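Local coordinates for protein alpha-acetolactate decarboxylase (Bacillus subtilis subsp. subtilis str. 168, PDB 5XNE) that catalyses the decarboxylation of (2S)-2-acetolactate to (R)-acetoin, a product the cell can excrete, at residues 108-113 against 197-202; 4-9 against 165-170. All blocks are in the same frame, centred on the assembly; numbering follows the deposited sequence.

Interaction 1: 108-113 against 197-202; sequences LFYAIR and VTISQK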
loop_
_atom_site.group_PDB
_atom_site.type_symbol
_atom_site.label_atom_id
_atom_site.label_comp_id
_atom_site.label_asym_id
_atom_site.label_seq_id
_atom_site.Cartn_x
_atom_site.Cartn_y
_atom_site.Cartn_z
ATOM N N LEU B 108 3.157 10.993 -4.441
ATOM C CA LEU B 108 2.186 10.446 -5.384
ATOM C C LEU B 108 2.816 9.357 -6.231
ATOM O O LEU B 108 4.024 9.180 -6.213
ATOM C CB LEU B 108 1.629 11.537 -6.295
ATOM C CG LEU B 108 0.996 12.729 -5.580
ATOM C CD1 LEU B 108 0.522 13.741 -6.632
ATOM C CD2 LEU B 108 -0.142 12.276 -4.689
ATOM N N PHE B 109 1.987 8.621 -6.963
ATOM C CA PHE B 109 2.473 7.593 -7.894
ATOM C C PHE B 109 2.555 8.152 -9.308
ATOM O O PHE B 109 1.679 8.916 -9.718
ATOM C CB PHE B 109 1.543 6.379 -7.886
ATOM C CG PHE B 109 1.545 5.613 -6.587
ATOM C CD1 PHE B 109 0.831 6.076 -5.481
ATOM C CD2 PHE B 109 2.244 4.418 -6.479
ATOM C CE1 PHE B 109 0.843 5.361 -4.278
ATOM C CE2 PHE B 109 2.251 3.698 -5.282
ATOM C CZ PHE B 109 1.550 4.173 -4.193
ATOM N N TYR B 110 3.594 7.776 -10.059
ATOM C CA TYR B 110 3.706 8.207 -11.455
ATOM C C TYR B 110 4.064 7.046 -12.360
ATOM O O TYR B 110 4.832 6.163 -11.978
ATOM C CB TYR B 110 4.772 9.308 -11.631
ATOM C CG TYR B 110 4.528 10.518 -10.773
ATOM C CD1 TYR B 110 5.037 10.582 -9.484
ATOM C CD2 TYR B 110 3.765 11.580 -11.240
ATOM C CE1 TYR B 110 4.811 11.690 -8.672
ATOM C CE2 TYR B 110 3.528 12.691 -10.437
ATOM C CZ TYR B 110 4.056 12.731 -9.153
ATOM O OH TYR B 110 3.830 13.828 -8.343
ATOM N N ALA B 111 3.512 7.056 -13.564
ATOM C CA ALA B 111 4.026 6.212 -14.628
ATOM C C ALA B 111 4.928 7.092 -15.471
ATOM O O ALA B 111 4.648 8.288 -15.658
ATOM C CB ALA B 111 2.914 5.623 -15.465
ATOM N N ILE B 112 6.014 6.522 -15.965
ATOM C CA ILE B 112 6.957 7.314 -16.741
ATOM C C ILE B 112 7.472 6.532 -17.936
ATOM O O ILE B 112 7.741 5.331 -17.860
ATOM C CB ILE B 112 8.125 7.797 -15.861
ATOM C CG1 ILE B 112 9.101 8.670 -16.665
ATOM C CG2 ILE B 112 8.862 6.631 -15.278
ATOM C CD1 ILE B 112 10.140 9.349 -15.787
ATOM N N ARG B 113 7.613 7.249 -19.050
ATOM C CA ARG B 113 8.031 6.673 -20.308
ATOM C C ARG B 113 9.059 7.572 -20.975
ATOM O O ARG B 113 8.880 8.787 -21.042
ATOM C CB ARG B 113 6.822 6.481 -21.212
ATOM C CG ARG B 113 7.112 5.868 -22.535
ATOM C CD ARG B 113 5.816 5.721 -23.291
ATOM N NE ARG B 113 6.070 5.328 -24.659
ATOM C CZ ARG B 113 5.129 4.904 -25.489
ATOM N NH1 ARG B 113 3.875 4.787 -25.059
ATOM N NH2 ARG B 113 5.455 4.580 -26.732
ATOM N N VAL B 197 10.225 12.496 -22.834
ATOM C CA VAL B 197 9.679 11.960 -21.593
ATOM C C VAL B 197 8.196 12.268 -21.501
ATOM O O VAL B 197 7.746 13.362 -21.858
ATOM C CB VAL B 197 10.384 12.537 -20.360
ATOM C CG1 VAL B 197 9.896 11.840 -19.091
ATOM C CG2 VAL B 197 11.886 12.375 -20.495
ATOM N N THR B 198 7.427 11.293 -21.031
ATOM C CA THR B 198 6.013 11.498 -20.776
ATOM C C THR B 198 5.726 10.911 -19.399
ATOM O O THR B 198 6.221 9.826 -19.075
ATOM C CB THR B 198 5.132 10.835 -21.846
ATOM O OG1 THR B 198 5.606 11.202 -23.150
ATOM C CG2 THR B 198 3.709 11.308 -21.724
ATOM N N ILE B 199 4.957 11.638 -18.592
ATOM C CA ILE B 199 4.679 11.249 -17.204
ATOM C C ILE B 199 3.176 11.296 -16.928
ATOM O O ILE B 199 2.464 12.210 -17.381
ATOM C CB ILE B 199 5.426 12.156 -16.204
ATOM C CG1 ILE B 199 6.936 12.084 -16.446
ATOM C CG2 ILE B 199 5.118 11.760 -14.766
ATOM C CD1 ILE B 199 7.759 12.965 -15.531
ATOM N N SER B 200 2.689 10.293 -16.193
ATOM C CA SER B 200 1.276 10.189 -15.857
ATOM C C SER B 200 1.131 10.103 -14.338
ATOM O O SER B 200 1.722 9.235 -13.702
ATOM C CB SER B 200 0.658 8.970 -16.544
ATOM O OG SER B 200 -0.751 8.935 -16.394
ATOM N N GLN B 201 0.361 11.020 -13.758
ATOM C CA GLN B 201 0.221 11.110 -12.306
ATOM C C GLN B 201 -1.006 10.330 -11.841
ATOM O O GLN B 201 -2.083 10.456 -12.421
ATOM C CB GLN B 201 0.113 12.587 -11.883
ATOM C CG GLN B 201 -0.251 12.804 -10.420
ATOM C CD GLN B 201 -0.373 14.279 -10.085
ATOM O OE1 GLN B 201 0.559 15.050 -10.301
ATOM N NE2 GLN B 201 -1.528 14.680 -9.571
ATOM N N LYS B 202 -0.854 9.531 -10.788
ATOM C CA LYS B 202 -1.972 8.740 -10.270
ATOM C C LYS B 202 -2.202 8.986 -8.768
ATOM O O LYS B 202 -1.236 9.046 -7.993
ATOM C CB LYS B 202 -1.730 7.245 -10.532
ATOM C CG LYS B 202 -1.666 6.866 -12.023
ATOM C CD LYS B 202 -2.934 7.300 -12.744
ATOM C CE LYS B 202 -2.923 6.921 -14.214
ATOM N NZ LYS B 202 -1.711 7.441 -14.827
#

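Interaction 2: 4-9 against 165-170; sequences IYQVST and NGIAVS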
loop_
_atom_site.group_PDB
_atom_site.type_symbol
_atom_site.label_atom_id
_atom_site.label_comp_id
_atom_site.label_asym_id
_atom_site.label_seq_id
_atom_site.Cartn_x
_atom_site.Cartn_y
_atom_site.Cartn_z
ATOM N N ILE B 4 -2.838 3.145 -9.968
ATOM C CA ILE B 4 -1.910 2.055 -10.253
ATOM C C ILE B 4 -2.596 0.769 -9.800
ATOM O O ILE B 4 -3.069 0.687 -8.659
ATOM C CB ILE B 4 -0.576 2.210 -9.509
ATOM C CG1 ILE B 4 0.039 3.596 -9.748
ATOM C CG2 ILE B 4 0.378 1.080 -9.895
ATOM C CD1 ILE B 4 0.429 3.858 -11.197
ATOM N N TYR B 5 -2.681 -0.217 -10.683
ATOM C CA TYR B 5 -3.198 -1.531 -10.313
ATOM C C TYR B 5 -2.002 -2.414 -9.999
ATOM O O TYR B 5 -1.204 -2.741 -10.885
ATOM C CB TYR B 5 -4.045 -2.155 -11.429
ATOM C CG TYR B 5 -4.768 -3.407 -10.996
ATOM C CD1 TYR B 5 -5.922 -3.319 -10.234
ATOM C CD2 TYR B 5 -4.302 -4.670 -11.351
ATOM C CE1 TYR B 5 -6.606 -4.446 -9.821
ATOM C CE2 TYR B 5 -4.988 -5.819 -10.943
ATOM C CZ TYR B 5 -6.135 -5.691 -10.177
ATOM O OH TYR B 5 -6.840 -6.798 -9.749
ATOM N N GLN B 6 -1.868 -2.767 -8.726
ATOM C CA GLN B 6 -0.690 -3.464 -8.215
ATOM C C GLN B 6 -1.012 -4.921 -7.906
ATOM O O GLN B 6 -1.843 -5.211 -7.037
ATOM C CB GLN B 6 -0.167 -2.750 -6.967
ATOM C CG GLN B 6 1.024 -3.402 -6.314
ATOM C CD GLN B 6 2.185 -3.545 -7.257
ATOM O OE1 GLN B 6 2.602 -2.575 -7.887
ATOM N NE2 GLN B 6 2.724 -4.758 -7.365
ATOM N N VAL B 7 -0.363 -5.835 -8.627
ATOM C CA VAL B 7 -0.570 -7.268 -8.429
ATOM C C VAL B 7 0.477 -7.793 -7.440
ATOM O O VAL B 7 1.672 -7.851 -7.747
ATOM C CB VAL B 7 -0.491 -8.027 -9.772
ATOM C CG1 VAL B 7 -0.484 -9.538 -9.547
ATOM C CG2 VAL B 7 -1.661 -7.633 -10.669
ATOM N N SER B 8 0.002 -8.120 -6.232
ATOM C CA SER B 8 0.802 -8.670 -5.127
ATOM C C SER B 8 1.938 -7.746 -4.666
ATOM O O SER B 8 1.943 -6.545 -4.986
ATOM C CB SER B 8 1.372 -10.046 -5.511
ATOM O OG SER B 8 1.789 -10.763 -4.351
ATOM N N THR B 9 2.875 -8.290 -3.890
ATOM C CA THR B 9 3.897 -7.461 -3.252
ATOM C C THR B 9 5.313 -7.884 -3.588
ATOM O O THR B 9 5.598 -9.064 -3.846
ATOM C CB THR B 9 3.777 -7.463 -1.702
ATOM O OG1 THR B 9 4.278 -8.707 -1.176
ATOM C CG2 THR B 9 2.334 -7.248 -1.272
ATOM N N ASN B 165 7.161 1.199 -0.296
ATOM C CA ASN B 165 8.283 0.281 -0.486
ATOM C C ASN B 165 7.983 -1.063 0.170
ATOM O O ASN B 165 7.518 -1.109 1.302
ATOM C CB ASN B 165 9.577 0.857 0.082
ATOM C CG ASN B 165 10.824 0.204 -0.519
ATOM O OD1 ASN B 165 10.867 -0.136 -1.712
ATOM N ND2 ASN B 165 11.841 0.015 0.311
ATOM N N GLY B 166 8.250 -2.151 -0.543
ATOM C CA GLY B 166 7.848 -3.460 -0.061
ATOM C C GLY B 166 6.561 -3.964 -0.696
ATOM O O GLY B 166 6.464 -5.155 -0.998
ATOM N N ILE B 167 5.571 -3.092 -0.895
ATOM C CA ILE B 167 4.489 -3.434 -1.807
ATOM C C ILE B 167 5.031 -3.364 -3.230
ATOM O O ILE B 167 5.022 -4.360 -3.961
ATOM C CB ILE B 167 3.278 -2.516 -1.646
ATOM C CG1 ILE B 167 2.611 -2.789 -0.295
ATOM C CG2 ILE B 167 2.293 -2.743 -2.794
ATOM C CD1 ILE B 167 1.549 -1.762 0.073
ATOM N N ALA B 168 5.523 -2.196 -3.612
ATOM C CA ALA B 168 6.236 -2.047 -4.875
ATOM C C ALA B 168 7.683 -1.666 -4.575
ATOM O O ALA B 168 8.158 -1.840 -3.447
ATOM C CB ALA B 168 5.557 -1.011 -5.751
ATOM N N VAL B 169 8.393 -1.160 -5.574
ATOM C CA VAL B 169 9.769 -0.749 -5.382
ATOM C C VAL B 169 9.845 0.772 -5.293
ATOM O O VAL B 169 9.577 1.461 -6.271
ATOM C CB VAL B 169 10.674 -1.250 -6.526
ATOM C CG1 VAL B 169 12.096 -0.734 -6.332
ATOM C CG2 VAL B 169 10.644 -2.773 -6.595
ATOM N N SER B 170 10.171 1.285 -4.109
ATOM C CA SER B 170 10.284 2.724 -3.884
ATOM C C SER B 170 11.245 3.374 -4.881
ATOM O O SER B 170 12.290 2.802 -5.213
ATOM C CB SER B 170 10.768 2.998 -2.451
ATOM O OG SER B 170 10.941 4.379 -2.234
#

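Interaction 1: 108-113 against 197-202
An antiparallel strand pair joins 108-113 to 197-202, with F109 facing K202, A111 facing S200 and R113 facing T198 as its hydrogen-bonded pairs. A111 N reaches S200 O at 2.8 Å in the carbonyl plane, and S200 N returns to A111 O; R113 and T198 exchange a similar pair of bonds. At the F109 end K202 N still binds F109 O at 2.8 Å, but the return bond from F109 N to K202 O is weak. Between these rungs, on the face carrying Y110 and I112, Y110 and Q201 run side by side, ring and amide planes 84° apart, with Y110 CE2 3.7 Å from Q201 CB. Q201 CG stands anti to the backbone N (chi1 171°), which carries the extended chain along the ring, and the amide carbon CD meets L108 CD1 at 3.6 Å. With an alanine here, L108 CD1 would probably lose the amide packed against it, and Y110 CE2 its neighbours beyond CB. Further along, I112 CG1 lies 4.0 Å from I199 CG1, and F95 of helix 92-100 packs on I112. Alternating backbone rungs and cross-strand side-chain pairs of this kind are the signature of a regular antiparallel β-ladder.

Interaction 2: 4-9 against 165-170
Q6 and I167 meet at a slant, the aliphatic part of the glutamine against a branch methyl of the isoleucine: Q6 CG is 3.8 Å from I167 CG2. A chi1 of 178° points CG at the loop, and the bend at chi2 (57°) turns the amide back alongside its own strand end. There NE2 donates to S8 O at 3.1 Å, from above the carbonyl plane, and adds a weak bond to V7 O. OE1 is held by S74 OG and lies 4.0 Å from A168 CB, so both ends of this buried amide have partners. Segment 4-9 takes in most of strand 3-7 and the short link to helix 10-14, with T9 as N-cap: T9 OG1 accepts from S12 N. Segment 165-170, in the loop between strands 151-160 and 171-178, brings two backbone carbonyls, those of G166 and I167, to this residue. T9 CB sits 3.6 Å from G166 O, while T9 CA makes a CA-H...O contact of 3.4 Å with I167 O. At the backbone angles of G166 a CB would collide with N165 O, and G166 N bonds A168 O at 2.9 Å within the turn. Y163 of the second subunit packs on both T9 and I167.

The centres of interactions 1 and 2 lie about 15 Å apart, and strands 195-208 and 3-7, neighbours running parallel, connect them. Along the chain the order is 4-9, 108-113, 165-170, 197-202, so the segments of the two contacts alternate and distant parts of the sequence are interleaved in one fold. They also touch directly: I4 packs with CG1 3.7 Å from F109 CB and with CD1 3.8 Å from K202 CG. Both reach the second subunit, interaction 1 through L209 and F216 of that chain. The bound zinc ion, held by H173, H175 and H186, is about 12 Å from the I112 side chain and about 10 Å from that of A168, so neither of these side chains is in its first shell.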